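Local structure of kojibiose phosphorylase (Gut metagenome, 6W0P) at residues W186-L200 with K220-L233. The protein is a phosphorylase of glycoside hydrolase family 65, with a beta-sandwich domain ahead of its helical catalytic domain. Numbering follows the deposited sequence.
Sequences WNRVKEFKIGNSIGL and KEDSYQLNQKEVIL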
# COMPACT_ATOMS: atom_id res chain seq x y z
N TRP A 186 15.81 -24.16 -7.05
CA TRP A 186 17.06 -24.96 -6.97
C TRP A 186 17.80 -24.95 -8.31
O TRP A 186 17.12 -25.07 -9.36
CB TRP A 186 16.71 -26.39 -6.55
CG TRP A 186 16.12 -26.44 -5.18
CD1 TRP A 186 14.80 -26.47 -4.85
CD2 TRP A 186 16.84 -26.39 -3.94
NE1 TRP A 186 14.64 -26.49 -3.49
CE2 TRP A 186 15.88 -26.45 -2.90
CE3 TRP A 186 18.19 -26.34 -3.60
CZ2 TRP A 186 16.24 -26.45 -1.56
CZ3 TRP A 186 18.54 -26.34 -2.27
CH2 TRP A 186 17.58 -26.39 -1.26
N ASN A 187 19.13 -24.82 -8.27
CA ASN A 187 20.03 -25.05 -9.43
C ASN A 187 20.77 -26.38 -9.23
O ASN A 187 21.12 -26.72 -8.07
CB ASN A 187 21.05 -23.93 -9.65
CG ASN A 187 20.42 -22.64 -10.11
OD1 ASN A 187 19.52 -22.66 -10.95
ND2 ASN A 187 20.84 -21.52 -9.55
N ARG A 188 21.08 -27.06 -10.33
CA ARG A 188 21.83 -28.34 -10.37
C ARG A 188 23.24 -28.13 -9.80
O ARG A 188 23.85 -27.07 -10.06
CB ARG A 188 21.84 -28.82 -11.83
CG ARG A 188 22.90 -29.86 -12.15
CD ARG A 188 22.88 -30.27 -13.61
NE ARG A 188 23.02 -31.72 -13.77
CZ ARG A 188 22.82 -32.41 -14.90
NH1 ARG A 188 22.50 -31.81 -16.03
NH2 ARG A 188 22.96 -33.72 -14.88
N VAL A 189 23.76 -29.12 -9.08
CA VAL A 189 25.23 -29.22 -8.82
C VAL A 189 25.69 -30.55 -9.38
O VAL A 189 26.37 -30.52 -10.42
CB VAL A 189 25.58 -29.07 -7.32
CG1 VAL A 189 27.08 -29.22 -7.09
CG2 VAL A 189 25.07 -27.76 -6.75
N LYS A 190 25.28 -31.67 -8.78
CA LYS A 190 25.73 -33.03 -9.17
C LYS A 190 24.63 -34.07 -8.94
O LYS A 190 23.87 -33.92 -7.96
CB LYS A 190 27.00 -33.37 -8.38
CG LYS A 190 27.86 -34.47 -8.97
CD LYS A 190 28.51 -34.13 -10.31
CE LYS A 190 29.51 -35.18 -10.73
NZ LYS A 190 30.34 -34.74 -11.87
N GLU A 191 24.55 -35.07 -9.83
CA GLU A 191 23.84 -36.36 -9.61
C GLU A 191 24.91 -37.47 -9.58
O GLU A 191 25.90 -37.31 -10.27
CB GLU A 191 22.78 -36.59 -10.68
CG GLU A 191 21.79 -35.44 -10.77
CD GLU A 191 22.21 -34.32 -11.71
OE1 GLU A 191 23.07 -34.57 -12.55
OE2 GLU A 191 21.67 -33.21 -11.60
N PHE A 192 24.75 -38.51 -8.76
CA PHE A 192 25.81 -39.53 -8.57
C PHE A 192 25.22 -40.85 -8.11
O PHE A 192 24.19 -40.85 -7.39
CB PHE A 192 26.83 -39.06 -7.53
CG PHE A 192 26.24 -38.64 -6.21
CD1 PHE A 192 26.02 -39.56 -5.20
CD2 PHE A 192 25.92 -37.31 -5.98
CE1 PHE A 192 25.46 -39.16 -3.99
CE2 PHE A 192 25.37 -36.91 -4.77
CZ PHE A 192 25.13 -37.84 -3.78
N LYS A 193 25.88 -41.95 -8.48
CA LYS A 193 25.66 -43.27 -7.86
C LYS A 193 27.02 -43.77 -7.37
O LYS A 193 27.95 -43.82 -8.16
CB LYS A 193 24.95 -44.24 -8.82
CG LYS A 193 24.81 -45.67 -8.31
CD LYS A 193 23.50 -46.33 -8.69
CE LYS A 193 23.56 -47.84 -8.69
NZ LYS A 193 24.05 -48.39 -7.40
N ILE A 194 27.11 -44.06 -6.08
CA ILE A 194 28.31 -44.61 -5.40
C ILE A 194 27.87 -45.85 -4.64
O ILE A 194 27.18 -45.69 -3.63
CB ILE A 194 28.93 -43.54 -4.48
CG1 ILE A 194 29.05 -42.21 -5.23
CG2 ILE A 194 30.25 -44.04 -3.90
CD1 ILE A 194 30.14 -41.26 -4.73
N GLY A 195 28.25 -47.04 -5.12
CA GLY A 195 27.84 -48.33 -4.52
C GLY A 195 26.33 -48.48 -4.59
O GLY A 195 25.75 -48.19 -5.64
N ASN A 196 25.70 -48.88 -3.48
CA ASN A 196 24.23 -49.13 -3.46
C ASN A 196 23.49 -47.83 -3.14
O ASN A 196 22.26 -47.90 -2.88
CB ASN A 196 23.87 -50.26 -2.50
CG ASN A 196 24.25 -51.62 -3.05
OD1 ASN A 196 24.97 -52.38 -2.39
ND2 ASN A 196 23.78 -51.92 -4.25
N SER A 197 24.18 -46.70 -3.21
CA SER A 197 23.64 -45.37 -2.83
C SER A 197 23.53 -44.50 -4.08
O SER A 197 24.41 -44.59 -4.95
CB SER A 197 24.49 -44.76 -1.75
OG SER A 197 24.32 -45.50 -0.53
N ILE A 198 22.45 -43.73 -4.20
CA ILE A 198 22.21 -42.80 -5.34
C ILE A 198 21.73 -41.49 -4.74
O ILE A 198 21.05 -41.56 -3.72
CB ILE A 198 21.18 -43.40 -6.33
CG1 ILE A 198 21.12 -42.60 -7.63
CG2 ILE A 198 19.81 -43.55 -5.70
CD1 ILE A 198 20.37 -43.31 -8.74
N GLY A 199 22.08 -40.34 -5.33
CA GLY A 199 21.73 -39.05 -4.71
C GLY A 199 22.00 -37.86 -5.58
O GLY A 199 22.43 -38.04 -6.73
N LEU A 200 21.71 -36.67 -5.07
CA LEU A 200 21.93 -35.38 -5.77
C LEU A 200 22.40 -34.34 -4.76
O LEU A 200 22.19 -34.53 -3.54
CB LEU A 200 20.66 -34.93 -6.49
CG LEU A 200 19.36 -34.93 -5.70
CD1 LEU A 200 19.30 -33.72 -4.76
CD2 LEU A 200 18.16 -34.94 -6.65
N LYS A 220 18.69 -54.75 -4.69
CA LYS A 220 19.40 -54.37 -5.94
C LYS A 220 18.36 -53.94 -6.98
O LYS A 220 17.39 -54.70 -7.20
CB LYS A 220 20.26 -55.52 -6.47
CG LYS A 220 21.12 -55.18 -7.68
CD LYS A 220 22.23 -54.18 -7.40
CE LYS A 220 22.82 -53.60 -8.67
NZ LYS A 220 24.02 -52.79 -8.39
N GLU A 221 18.53 -52.76 -7.57
CA GLU A 221 17.67 -52.22 -8.66
C GLU A 221 18.07 -52.88 -9.99
O GLU A 221 19.17 -53.44 -10.09
CB GLU A 221 17.79 -50.70 -8.69
CG GLU A 221 19.09 -50.17 -9.31
CD GLU A 221 20.38 -50.36 -8.52
OE1 GLU A 221 20.32 -50.70 -7.32
OE2 GLU A 221 21.45 -50.17 -9.12
N ASP A 222 17.17 -52.83 -10.98
CA ASP A 222 17.37 -53.40 -12.33
C ASP A 222 18.11 -52.35 -13.15
O ASP A 222 18.89 -52.72 -14.00
CB ASP A 222 16.04 -53.81 -12.97
CG ASP A 222 15.41 -55.03 -12.30
OD1 ASP A 222 15.96 -56.12 -12.45
OD2 ASP A 222 14.41 -54.85 -11.57
N SER A 223 17.90 -51.06 -12.86
CA SER A 223 18.63 -49.95 -13.50
C SER A 223 18.41 -48.66 -12.72
O SER A 223 17.54 -48.66 -11.84
CB SER A 223 18.23 -49.78 -14.95
OG SER A 223 16.85 -49.49 -15.05
N TYR A 224 19.17 -47.61 -13.06
CA TYR A 224 19.11 -46.27 -12.43
C TYR A 224 19.26 -45.18 -13.49
O TYR A 224 19.78 -45.46 -14.57
CB TYR A 224 20.18 -46.18 -11.34
CG TYR A 224 21.61 -46.15 -11.80
CD1 TYR A 224 22.34 -47.32 -12.01
CD2 TYR A 224 22.28 -44.94 -11.97
CE1 TYR A 224 23.67 -47.28 -12.38
CE2 TYR A 224 23.61 -44.89 -12.35
CZ TYR A 224 24.32 -46.06 -12.56
OH TYR A 224 25.63 -46.00 -12.93
N GLN A 225 18.82 -43.96 -13.18
CA GLN A 225 19.02 -42.77 -14.04
C GLN A 225 19.56 -41.61 -13.20
O GLN A 225 19.08 -41.41 -12.08
CB GLN A 225 17.73 -42.34 -14.75
CG GLN A 225 16.99 -43.48 -15.44
CD GLN A 225 15.56 -43.12 -15.78
OE1 GLN A 225 15.29 -42.13 -16.48
NE2 GLN A 225 14.63 -43.90 -15.24
N LEU A 226 20.52 -40.86 -13.75
CA LEU A 226 20.99 -39.56 -13.20
C LEU A 226 20.61 -38.45 -14.19
O LEU A 226 21.36 -38.23 -15.17
CB LEU A 226 22.50 -39.63 -12.97
CG LEU A 226 23.01 -40.79 -12.10
CD1 LEU A 226 24.53 -40.78 -12.07
CD2 LEU A 226 22.43 -40.73 -10.69
N ASN A 227 19.50 -37.77 -13.93
CA ASN A 227 19.00 -36.62 -14.75
C ASN A 227 19.21 -35.31 -13.99
O ASN A 227 19.53 -35.35 -12.80
CB ASN A 227 17.53 -36.83 -15.10
CG ASN A 227 17.33 -38.24 -15.61
OD1 ASN A 227 18.09 -38.70 -16.45
ND2 ASN A 227 16.35 -38.93 -15.06
N GLN A 228 19.00 -34.19 -14.66
CA GLN A 228 19.23 -32.87 -14.03
C GLN A 228 18.29 -32.76 -12.81
O GLN A 228 17.05 -32.83 -12.97
CB GLN A 228 19.16 -31.77 -15.10
CG GLN A 228 17.76 -31.36 -15.51
CD GLN A 228 17.14 -30.41 -14.50
OE1 GLN A 228 17.80 -29.96 -13.57
NE2 GLN A 228 15.86 -30.12 -14.68
N LYS A 229 18.87 -32.71 -11.61
CA LYS A 229 18.18 -32.50 -10.30
C LYS A 229 17.20 -33.64 -9.96
O LYS A 229 16.37 -33.43 -9.07
CB LYS A 229 17.47 -31.13 -10.30
CG LYS A 229 18.42 -29.95 -10.43
CD LYS A 229 17.89 -28.63 -9.91
CE LYS A 229 16.47 -28.33 -10.30
NZ LYS A 229 16.34 -28.03 -11.73
N GLU A 230 17.29 -34.80 -10.60
CA GLU A 230 16.53 -36.00 -10.17
C GLU A 230 17.36 -37.27 -10.40
O GLU A 230 18.08 -37.37 -11.43
CB GLU A 230 15.14 -36.08 -10.83
CG GLU A 230 15.13 -36.61 -12.24
CD GLU A 230 13.75 -36.79 -12.87
OE1 GLU A 230 12.75 -36.66 -12.15
OE2 GLU A 230 13.70 -37.06 -14.09
N VAL A 231 17.25 -38.22 -9.46
CA VAL A 231 17.80 -39.59 -9.64
C VAL A 231 16.67 -40.59 -9.44
O VAL A 231 15.73 -40.29 -8.71
CB VAL A 231 19.01 -39.82 -8.73
CG1 VAL A 231 20.13 -38.85 -9.09
CG2 VAL A 231 18.65 -39.73 -7.25
N ILE A 232 16.75 -41.72 -10.13
CA ILE A 232 15.70 -42.77 -10.16
C ILE A 232 16.38 -44.12 -9.97
O ILE A 232 17.43 -44.35 -10.58
CB ILE A 232 14.86 -42.69 -11.45
CG1 ILE A 232 14.36 -41.26 -11.72
CG2 ILE A 232 13.72 -43.68 -11.43
CD1 ILE A 232 13.61 -41.11 -13.03
N LEU A 233 15.81 -44.95 -9.10
CA LEU A 233 16.08 -46.40 -9.03
C LEU A 233 14.88 -47.12 -9.66
O LEU A 233 13.74 -46.85 -9.24
CB LEU A 233 16.31 -46.76 -7.56
CG LEU A 233 17.63 -46.30 -6.94
CD1 LEU A 233 17.60 -46.40 -5.42
CD2 LEU A 233 18.81 -47.10 -7.48
O HOH W 1 22.86 -50.46 -6.36
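Ile198 and Val231 meet tip to tip between two beta hairpins, 186-200 and 223-233, which belong to the two facing sheets of the N-terminal beta-sandwich. CG1 of Ile198, anti to its own backbone N (chi1 -169°), lies 3.7 Å from Val231 CB, while Ile198 CG2 lies against Leu233 CD1, the two side chains sliding past each other in opposite directions. Leu226 fits in beside them, its CD2 on Ile198 CG1. Toward the hairpin turn 194-197, Lys193 is laid across the face of Tyr224, with CD 3.5 Å from the ring centroid and almost on the ring normal, a CH-pi contact. The ammonium runs on beyond the ring to a salt bridge with Glu221, NZ to OE2 3.6 Å. A water accepts from Lys193 NZ and Asn196 ND2 and donates to Glu221 OE1, joining this turn to the loop that leads into strand 223-227. At the far end the Arg188 guanidinium has Gln228 CA over the centre of one face and forms a salt bridge with Glu191. Lys229 runs its aliphatic chain along the backbone of 186-188, CD by Arg188 N and CE by Trp186 O, and its NZ is held by Gln228 OE1 and Asn176. The backbone N of Lys229 gives Glu191 OE2 a nearly straight 2.8 Å hydrogen bond, arriving from above the carboxylate plane.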